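Long-range contact in probable tRNA pseudouridine synthase D (Methanosarcina mazei, PDB 1Z2Z), which probably converts uridine-13 of transfer RNAs to pseudouridine, as a member of the TruD family of pseudouridine synthases: residues 169-183 with 269-283. Residues are numbered along the deposited sequence; the frame is centred on the assembly and turned at random.
Sequences FFGIQRFGSVRPVTH and FVHGYQSYIYNIILC
F169, F170 and F175, on the loop before helix 182-191, pack in a buried contact against one side of helix 263-287, and the start of helix 182-191 meets the same helix at G272 and Y273; 720 Å² is buried in all. F170 lies with one face on S275: S275 CB stands 3.6 Å from the centroid of the F170 ring, only 22° off its normal, a CH-pi contact. The S275 hydroxyl, turned beside its own backbone N (chi1 -62°), donates to H271 O and also rests over the F170 ring centre. H271 directs its edge at the face of F170, and F170 its own edge at the face of Y278 (planes at 81°), two offset edge-to-face pairs that make an aromatic cluster. Both segments belong to the TRUD region of this pseudouridine synthase family, the loop linking strand 165-167 to helix 182-191. The Y278 hydroxyl is hydrogen-bonded to N168 O, at the loop's start, and to E387 O, just before strand 389-391, which pairs with strand 165-167. The N279 amide sits among F169, F170 and F175. One turn beyond N279, C283 SG sits at the edge of the F169 ring, 4.4 Å from its centroid, a sulfur-aromatic contact, while L282 CD1 stands above one face, toward the rim. F175 approaches edge-on, its CE1 3.7 Å from G272 O. Toward the N-terminal end of 269-283, H183 CB lies 3.8 Å from G272 C, where the lack of a side chain lets the helices come together. T182 N and T182 OG1 both donate to F175 O, from the same face of its carbonyl plane.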
ATOM      1  N   PHE A 169      -0.144   9.066   0.116  1.00 33.87           N
ATOM      2  CA  PHE A 169      -0.547   8.604   1.451  1.00 33.70           C
ATOM      3  C   PHE A 169      -0.331   7.105   1.671  1.00 34.00           C
ATOM      4  O   PHE A 169      -0.332   6.320   0.721  1.00 33.63           O
ATOM      5  CB  PHE A 169      -2.029   8.905   1.684  1.00 33.86           C
ATOM      6  CG  PHE A 169      -2.330  10.346   2.023  1.00 34.80           C
ATOM      7  CD1 PHE A 169      -1.860  10.913   3.203  1.00 34.51           C
ATOM      8  CD2 PHE A 169      -3.137  11.115   1.188  1.00 34.60           C
ATOM      9  CE1 PHE A 169      -2.191  12.223   3.545  1.00 34.84           C
ATOM     10  CE2 PHE A 169      -3.473  12.427   1.523  1.00 32.89           C
ATOM     11  CZ  PHE A 169      -3.001  12.980   2.702  1.00 33.94           C
ATOM     12  N   PHE A 170      -0.159   6.712   2.932  1.00 36.05           N
ATOM     13  CA  PHE A 170       0.015   5.302   3.279  1.00 38.37           C
ATOM     14  C   PHE A 170      -1.363   4.708   3.586  1.00 40.77           C
ATOM     15  O   PHE A 170      -1.946   4.957   4.645  1.00 38.71           O
ATOM     16  CB  PHE A 170       0.960   5.134   4.484  1.00 39.02           C
ATOM     17  CG  PHE A 170       2.415   4.940   4.099  1.00 40.46           C
ATOM     18  CD1 PHE A 170       2.872   3.704   3.640  1.00 40.48           C
ATOM     19  CD2 PHE A 170       3.307   6.013   4.117  1.00 40.34           C
ATOM     20  CE1 PHE A 170       4.184   3.543   3.201  1.00 38.14           C
ATOM     21  CE2 PHE A 170       4.622   5.864   3.678  1.00 38.27           C
ATOM     22  CZ  PHE A 170       5.059   4.631   3.219  1.00 39.83           C
ATOM     23  N   GLY A 171      -1.872   3.923   2.634  1.00 43.12           N
ATOM     24  CA  GLY A 171      -3.181   3.298   2.757  1.00 45.79           C
ATOM     25  C   GLY A 171      -3.483   2.564   4.051  1.00 46.62           C
ATOM     26  O   GLY A 171      -2.584   2.062   4.721  1.00 46.56           O
ATOM     27  N   ILE A 172      -4.767   2.487   4.389  1.00 48.18           N
ATOM     28  CA  ILE A 172      -5.203   1.819   5.607  1.00 49.91           C
ATOM     29  C   ILE A 172      -4.804   0.340   5.630  1.00 50.11           C
ATOM     30  O   ILE A 172      -4.725  -0.266   6.695  1.00 50.92           O
ATOM     31  CB  ILE A 172      -6.749   1.971   5.799  1.00 50.84           C
ATOM     32  CG1 ILE A 172      -7.209   1.246   7.070  1.00 52.09           C
ATOM     33  CG2 ILE A 172      -7.488   1.419   4.591  1.00 51.14           C
ATOM     34  CD1 ILE A 172      -6.583   1.773   8.357  1.00 52.99           C
ATOM     35  N   GLN A 173      -4.535  -0.238   4.463  1.00 50.51           N
ATOM     36  CA  GLN A 173      -4.129  -1.644   4.400  1.00 51.23           C
ATOM     37  C   GLN A 173      -2.650  -1.850   4.705  1.00 50.15           C
ATOM     38  O   GLN A 173      -2.236  -2.945   5.080  1.00 49.85           O
ATOM     39  CB  GLN A 173      -4.440  -2.217   3.026  1.00 52.55           C
ATOM     40  CG  GLN A 173      -5.912  -2.294   2.750  1.00 57.17           C
ATOM     41  CD  GLN A 173      -6.209  -2.899   1.399  1.00 60.49           C
ATOM     42  OE1 GLN A 173      -5.839  -2.338   0.363  1.00 61.57           O
ATOM     43  NE2 GLN A 173      -6.879  -4.057   1.396  1.00 60.53           N
ATOM     44  N   ARG A 174      -1.867  -0.785   4.535  1.00 49.66           N
ATOM     45  CA  ARG A 174      -0.425  -0.806   4.777  1.00 48.39           C
ATOM     46  C   ARG A 174      -0.111  -0.909   6.273  1.00 47.32           C
ATOM     47  O   ARG A 174       0.986  -1.310   6.656  1.00 46.25           O
ATOM     48  CB  ARG A 174       0.233   0.468   4.224  1.00 49.13           C
ATOM     49  CG  ARG A 174      -0.052   0.821   2.756  1.00 50.62           C
ATOM     50  CD  ARG A 174       0.757  -0.006   1.761  1.00 51.79           C
ATOM     51  NE  ARG A 174       0.306  -1.394   1.713  1.00 55.70           N
ATOM     52  CZ  ARG A 174      -0.843  -1.800   1.170  1.00 56.52           C
ATOM     53  NH1 ARG A 174      -1.675  -0.924   0.614  1.00 55.26           N
ATOM     54  NH2 ARG A 174      -1.164  -3.088   1.186  1.00 56.42           N
ATOM     55  N   PHE A 175      -1.070  -0.546   7.118  1.00 46.99           N
ATOM     56  CA  PHE A 175      -0.856  -0.591   8.565  1.00 47.67           C
ATOM     57  C   PHE A 175      -1.270  -1.919   9.182  1.00 48.58           C
ATOM     58  O   PHE A 175      -1.327  -2.062  10.405  1.00 47.93           O
ATOM     59  CB  PHE A 175      -1.614   0.556   9.234  1.00 43.89           C
ATOM     60  CG  PHE A 175      -1.147   1.908   8.803  1.00 43.34           C
ATOM     61  CD1 PHE A 175      -0.136   2.562   9.498  1.00 43.44           C
ATOM     62  CD2 PHE A 175      -1.692   2.520   7.676  1.00 43.01           C
ATOM     63  CE1 PHE A 175       0.324   3.802   9.075  1.00 42.67           C
ATOM     64  CE2 PHE A 175      -1.240   3.763   7.241  1.00 41.60           C
ATOM     65  CZ  PHE A 175      -0.232   4.405   7.941  1.00 42.97           C
ATOM     66  N   GLY A 176      -1.547  -2.891   8.328  1.00 50.90           N
ATOM     67  CA  GLY A 176      -1.959  -4.190   8.818  1.00 55.48           C
ATOM     68  C   GLY A 176      -2.738  -4.986   7.791  1.00 58.09           C
ATOM     69  O   GLY A 176      -3.552  -4.438   7.034  1.00 57.46           O
ATOM     70  N   SER A 177      -2.479  -6.293   7.770  1.00 60.57           N
ATOM     71  CA  SER A 177      -3.141  -7.214   6.847  1.00 62.24           C
ATOM     72  C   SER A 177      -4.658  -7.078   6.949  1.00 62.56           C
ATOM     73  O   SER A 177      -5.295  -6.465   6.089  1.00 62.78           O
ATOM     74  CB  SER A 177      -2.726  -8.659   7.158  1.00 62.57           C
ATOM     75  OG  SER A 177      -1.341  -8.856   6.920  1.00 63.31           O
ATOM     76  N   VAL A 178      -5.223  -7.645   8.012  1.00 63.12           N
ATOM     77  CA  VAL A 178      -6.667  -7.605   8.259  1.00 63.63           C
ATOM     78  C   VAL A 178      -6.950  -6.675   9.427  1.00 63.46           C
ATOM     79  O   VAL A 178      -8.070  -6.191   9.620  1.00 63.12           O
ATOM     80  CB  VAL A 178      -7.217  -9.012   8.628  1.00 64.40           C
ATOM     81  CG1 VAL A 178      -6.545  -9.519   9.912  1.00 63.68           C
ATOM     82  CG2 VAL A 178      -8.730  -8.947   8.813  1.00 63.88           C
ATOM     83  N   ARG A 179      -5.913  -6.443  10.216  1.00 62.69           N
ATOM     84  CA  ARG A 179      -6.025  -5.591  11.380  1.00 61.71           C
ATOM     85  C   ARG A 179      -4.893  -4.575  11.350  1.00 61.29           C
ATOM     86  O   ARG A 179      -3.726  -4.931  11.515  1.00 61.72           O
ATOM     87  CB  ARG A 179      -5.937  -6.451  12.630  1.00 60.83           C
ATOM     88  CG  ARG A 179      -6.089  -5.696  13.905  1.00 60.54           C
ATOM     89  CD  ARG A 179      -5.892  -6.645  15.050  1.00 60.88           C
ATOM     90  NE  ARG A 179      -4.561  -7.232  15.002  1.00 60.02           N
ATOM     91  CZ  ARG A 179      -4.068  -8.041  15.930  1.00 59.45           C
ATOM     92  NH1 ARG A 179      -4.808  -8.366  16.979  1.00 57.42           N
ATOM     93  NH2 ARG A 179      -2.829  -8.506  15.818  1.00 59.19           N
ATOM     94  N   PRO A 180      -5.223  -3.295  11.112  1.00 60.46           N
ATOM     95  CA  PRO A 180      -4.223  -2.223  11.057  1.00 58.57           C
ATOM     96  C   PRO A 180      -3.754  -1.804  12.446  1.00 56.73           C
ATOM     97  O   PRO A 180      -4.271  -0.850  13.016  1.00 56.47           O
ATOM     98  CB  PRO A 180      -4.968  -1.105  10.335  1.00 58.69           C
ATOM     99  CG  PRO A 180      -6.369  -1.279  10.838  1.00 59.02           C
ATOM    100  CD  PRO A 180      -6.560  -2.783  10.754  1.00 60.01           C
ATOM    101  N   VAL A 181      -2.769  -2.518  12.981  1.00 55.49           N
ATOM    102  CA  VAL A 181      -2.247  -2.225  14.312  1.00 53.62           C
ATOM    103  C   VAL A 181      -0.750  -1.928  14.318  1.00 53.10           C
ATOM    104  O   VAL A 181      -0.187  -1.538  15.341  1.00 52.84           O
ATOM    105  CB  VAL A 181      -2.501  -3.400  15.275  1.00 51.13           C
ATOM    106  CG1 VAL A 181      -3.939  -3.418  15.699  1.00 50.44           C
ATOM    107  CG2 VAL A 181      -2.138  -4.699  14.597  1.00 50.54           C
ATOM    108  N   THR A 182      -0.099  -2.111  13.179  1.00 52.57           N
ATOM    109  CA  THR A 182       1.329  -1.864  13.114  1.00 52.58           C
ATOM    110  C   THR A 182       1.683  -0.527  13.764  1.00 51.44           C
ATOM    111  O   THR A 182       2.324  -0.503  14.817  1.00 50.65           O
ATOM    112  CB  THR A 182       1.814  -1.916  11.664  1.00 53.23           C
ATOM    113  OG1 THR A 182       1.086  -0.971  10.870  1.00 55.69           O
ATOM    114  CG2 THR A 182       1.586  -3.309  11.105  1.00 53.85           C
ATOM    115  N   HIS A 183       1.232   0.570  13.158  1.00 51.36           N
ATOM    116  CA  HIS A 183       1.481   1.915  13.672  1.00 50.74           C
ATOM    117  C   HIS A 183       1.123   2.040  15.142  1.00 50.29           C
ATOM    118  O   HIS A 183       1.744   2.800  15.883  1.00 49.84           O
ATOM    119  CB  HIS A 183       0.692   2.955  12.861  1.00 51.07           C
ATOM    120  CG  HIS A 183      -0.799   2.864  13.022  1.00 51.68           C
ATOM    121  ND1 HIS A 183      -1.511   3.712  13.843  1.00 52.30           N
ATOM    122  CD2 HIS A 183      -1.715   2.069  12.420  1.00 52.36           C
ATOM    123  CE1 HIS A 183      -2.802   3.447  13.735  1.00 50.89           C
ATOM    124  NE2 HIS A 183      -2.952   2.455  12.877  1.00 51.29           N
ATOM    125  N   PHE A 269       6.390  -2.649  12.556  1.00 57.96           N
ATOM    126  CA  PHE A 269       5.740  -1.799  13.529  1.00 53.91           C
ATOM    127  C   PHE A 269       6.306  -0.383  13.474  1.00 51.85           C
ATOM    128  O   PHE A 269       5.580   0.561  13.163  1.00 50.51           O
ATOM    129  CB  PHE A 269       5.911  -2.384  14.923  1.00 52.20           C
ATOM    130  CG  PHE A 269       5.506  -3.818  15.013  1.00 52.55           C
ATOM    131  CD1 PHE A 269       6.406  -4.778  15.449  1.00 52.26           C
ATOM    132  CD2 PHE A 269       4.219  -4.214  14.675  1.00 53.10           C
ATOM    133  CE1 PHE A 269       6.038  -6.115  15.528  1.00 52.05           C
ATOM    134  CE2 PHE A 269       3.842  -5.552  14.753  1.00 52.28           C
ATOM    135  CZ  PHE A 269       4.750  -6.500  15.190  1.00 51.74           C
ATOM    136  N   VAL A 270       7.600  -0.233  13.757  1.00 49.69           N
ATOM    137  CA  VAL A 270       8.226   1.091  13.750  1.00 47.38           C
ATOM    138  C   VAL A 270       8.006   1.800  12.408  1.00 46.75           C
ATOM    139  O   VAL A 270       7.721   3.000  12.376  1.00 45.39           O
ATOM    140  CB  VAL A 270       9.766   1.021  14.074  1.00 47.46           C
ATOM    141  CG1 VAL A 270      10.404   2.396  13.901  1.00 46.32           C
ATOM    142  CG2 VAL A 270       9.993   0.545  15.518  1.00 45.02           C
ATOM    143  N   HIS A 271       8.121   1.057  11.307  1.00 46.06           N
ATOM    144  CA  HIS A 271       7.921   1.619   9.969  1.00 45.60           C
ATOM    145  C   HIS A 271       6.474   2.093   9.815  1.00 46.36           C
ATOM    146  O   HIS A 271       6.182   3.052   9.086  1.00 46.52           O
ATOM    147  CB  HIS A 271       8.262   0.574   8.898  1.00 43.41           C
ATOM    148  CG  HIS A 271       8.005   1.031   7.495  1.00 42.32           C
ATOM    149  ND1 HIS A 271       6.736   1.146   6.968  1.00 43.44           N
ATOM    150  CD2 HIS A 271       8.853   1.378   6.497  1.00 42.93           C
ATOM    151  CE1 HIS A 271       6.814   1.540   5.711  1.00 43.28           C
ATOM    152  NE2 HIS A 271       8.089   1.688   5.399  1.00 41.76           N
ATOM    153  N   GLY A 272       5.568   1.413  10.505  1.00 46.44           N
ATOM    154  CA  GLY A 272       4.176   1.809  10.451  1.00 46.40           C
ATOM    155  C   GLY A 272       4.067   3.182  11.086  1.00 46.41           C
ATOM    156  O   GLY A 272       3.706   4.148  10.411  1.00 46.87           O
ATOM    157  N   TYR A 273       4.405   3.268  12.378  1.00 45.70           N
ATOM    158  CA  TYR A 273       4.347   4.522  13.134  1.00 44.20           C
ATOM    159  C   TYR A 273       4.980   5.655  12.367  1.00 43.39           C
ATOM    160  O   TYR A 273       4.629   6.817  12.559  1.00 42.65           O
ATOM    161  CB  TYR A 273       5.058   4.384  14.478  1.00 46.37           C
ATOM    162  CG  TYR A 273       4.949   5.620  15.348  1.00 50.02           C
ATOM    163  CD1 TYR A 273       3.705   6.184  15.638  1.00 51.16           C
ATOM    164  CD2 TYR A 273       6.083   6.204  15.915  1.00 51.11           C
ATOM    165  CE1 TYR A 273       3.592   7.296  16.473  1.00 51.89           C
ATOM    166  CE2 TYR A 273       5.982   7.315  16.752  1.00 52.75           C
ATOM    167  CZ  TYR A 273       4.734   7.855  17.029  1.00 53.80           C
ATOM    168  OH  TYR A 273       4.632   8.954  17.860  1.00 55.20           O
ATOM    169  N   GLN A 274       5.931   5.307  11.508  1.00 43.15           N
ATOM    170  CA  GLN A 274       6.610   6.291  10.682  1.00 43.54           C
ATOM    171  C   GLN A 274       5.692   6.700   9.557  1.00 43.30           C
ATOM    172  O   GLN A 274       5.559   7.886   9.233  1.00 43.30           O
ATOM    173  CB  GLN A 274       7.888   5.711  10.093  1.00 45.22           C
ATOM    174  CG  GLN A 274       9.048   5.769  11.045  1.00 48.13           C
ATOM    175  CD  GLN A 274      10.314   5.236  10.439  1.00 49.50           C
ATOM    176  OE1 GLN A 274      11.374   5.322  11.049  1.00 53.17           O
ATOM    177  NE2 GLN A 274      10.217   4.677   9.236  1.00 49.51           N
ATOM    178  N   SER A 275       5.065   5.704   8.946  1.00 42.47           N
ATOM    179  CA  SER A 275       4.143   5.968   7.857  1.00 40.18           C
ATOM    180  C   SER A 275       3.012   6.830   8.411  1.00 37.86           C
ATOM    181  O   SER A 275       2.506   7.717   7.732  1.00 38.11           O
ATOM    182  CB  SER A 275       3.631   4.641   7.298  1.00 40.20           C
ATOM    183  OG  SER A 275       4.722   3.902   6.778  1.00 41.36           O
ATOM    184  N   TYR A 276       2.641   6.578   9.659  1.00 34.44           N
ATOM    185  CA  TYR A 276       1.592   7.341  10.304  1.00 33.65           C
ATOM    186  C   TYR A 276       1.969   8.820  10.321  1.00 33.97           C
ATOM    187  O   TYR A 276       1.257   9.676   9.780  1.00 32.99           O
ATOM    188  CB  TYR A 276       1.418   6.847  11.726  1.00 32.70           C
ATOM    189  CG  TYR A 276       0.527   7.709  12.569  1.00 34.07           C
ATOM    190  CD1 TYR A 276      -0.845   7.770  12.337  1.00 33.32           C
ATOM    191  CD2 TYR A 276       1.050   8.445  13.630  1.00 35.56           C
ATOM    192  CE1 TYR A 276      -1.671   8.539  13.153  1.00 31.99           C
ATOM    193  CE2 TYR A 276       0.232   9.216  14.445  1.00 32.94           C
ATOM    194  CZ  TYR A 276      -1.121   9.258  14.204  1.00 31.36           C
ATOM    195  OH  TYR A 276      -1.916  10.019  15.029  1.00 31.88           O
ATOM    196  N   ILE A 277       3.106   9.106  10.953  1.00 33.11           N
ATOM    197  CA  ILE A 277       3.601  10.469  11.065  1.00 30.98           C
ATOM    198  C   ILE A 277       3.737  11.089   9.680  1.00 29.85           C
ATOM    199  O   ILE A 277       3.394  12.258   9.460  1.00 29.87           O
ATOM    200  CB  ILE A 277       4.950  10.482  11.799  1.00 29.50           C
ATOM    201  CG1 ILE A 277       4.725  10.028  13.253  1.00 30.43           C
ATOM    202  CG2 ILE A 277       5.575  11.870  11.712  1.00 27.79           C
ATOM    203  CD1 ILE A 277       5.976   9.608  14.033  1.00 28.16           C
ATOM    204  N   TYR A 278       4.207  10.289   8.738  1.00 26.83           N
ATOM    205  CA  TYR A 278       4.363  10.776   7.389  1.00 28.09           C
ATOM    206  C   TYR A 278       3.020  11.251   6.791  1.00 30.39           C
ATOM    207  O   TYR A 278       2.967  12.265   6.091  1.00 31.81           O
ATOM    208  CB  TYR A 278       5.014   9.690   6.533  1.00 24.46           C
ATOM    209  CG  TYR A 278       4.875   9.933   5.068  1.00 23.86           C
ATOM    210  CD1 TYR A 278       3.701   9.624   4.406  1.00 25.02           C
ATOM    211  CD2 TYR A 278       5.913  10.475   4.336  1.00 27.01           C
ATOM    212  CE1 TYR A 278       3.563   9.847   3.050  1.00 27.20           C
ATOM    213  CE2 TYR A 278       5.790  10.701   2.978  1.00 28.42           C
ATOM    214  CZ  TYR A 278       4.611  10.380   2.342  1.00 28.02           C
ATOM    215  OH  TYR A 278       4.498  10.572   0.983  1.00 31.36           O
ATOM    216  N   ASN A 279       1.938  10.531   7.070  1.00 32.10           N
ATOM    217  CA  ASN A 279       0.618  10.910   6.556  1.00 33.19           C
ATOM    218  C   ASN A 279       0.207  12.261   7.101  1.00 33.25           C
ATOM    219  O   ASN A 279      -0.152  13.167   6.355  1.00 32.74           O
ATOM    220  CB  ASN A 279      -0.436   9.874   6.964  1.00 33.33           C
ATOM    221  CG  ASN A 279      -0.431   8.654   6.073  1.00 31.80           C
ATOM    222  OD1 ASN A 279      -0.632   7.534   6.542  1.00 34.01           O
ATOM    223  ND2 ASN A 279      -0.217   8.863   4.781  1.00 30.21           N
ATOM    224  N   ILE A 280       0.241  12.382   8.419  1.00 34.24           N
ATOM    225  CA  ILE A 280      -0.120  13.632   9.070  1.00 35.30           C
ATOM    226  C   ILE A 280       0.610  14.768   8.372  1.00 36.74           C
ATOM    227  O   ILE A 280      -0.018  15.704   7.872  1.00 37.42           O
ATOM    228  CB  ILE A 280       0.292  13.601  10.536  1.00 34.83           C
ATOM    229  CG1 ILE A 280      -0.268  12.332  11.182  1.00 34.32           C
ATOM    230  CG2 ILE A 280      -0.227  14.816  11.245  1.00 35.21           C
ATOM    231  CD1 ILE A 280       0.079  12.194  12.621  1.00 34.98           C
ATOM    232  N   ILE A 281       1.941  14.662   8.329  1.00 36.30           N
ATOM    233  CA  ILE A 281       2.789  15.674   7.706  1.00 34.40           C
ATOM    234  C   ILE A 281       2.337  16.055   6.306  1.00 34.93           C
ATOM    235  O   ILE A 281       2.237  17.239   5.979  1.00 35.79           O
ATOM    236  CB  ILE A 281       4.254  15.202   7.634  1.00 33.73           C
ATOM    237  CG1 ILE A 281       4.865  15.198   9.041  1.00 32.09           C
ATOM    238  CG2 ILE A 281       5.058  16.102   6.686  1.00 32.86           C
ATOM    239  CD1 ILE A 281       6.206  14.505   9.141  1.00 27.78           C
ATOM    240  N   LEU A 282       2.066  15.054   5.482  1.00 34.48           N
ATOM    241  CA  LEU A 282       1.637  15.291   4.114  1.00 35.45           C
ATOM    242  C   LEU A 282       0.354  16.116   4.052  1.00 38.41           C
ATOM    243  O   LEU A 282       0.139  16.883   3.104  1.00 38.80           O
ATOM    244  CB  LEU A 282       1.416  13.964   3.405  1.00 33.39           C
ATOM    245  CG  LEU A 282       1.827  13.987   1.935  1.00 35.67           C
ATOM    246  CD1 LEU A 282       1.618  12.595   1.353  1.00 38.41           C
ATOM    247  CD2 LEU A 282       1.029  15.034   1.160  1.00 35.68           C
ATOM    248  N   CYS A 283      -0.492  15.948   5.067  1.00 40.23           N
ATOM    249  CA  CYS A 283      -1.770  16.649   5.174  1.00 40.43           C
ATOM    250  C   CYS A 283      -1.552  18.086   5.587  1.00 41.54           C
ATOM    251  O   CYS A 283      -1.973  19.022   4.903  1.00 41.68           O
ATOM    252  CB  CYS A 283      -2.653  15.974   6.227  1.00 40.52           C
ATOM    253  SG  CYS A 283      -3.271  14.341   5.790  1.00 39.36           S
TER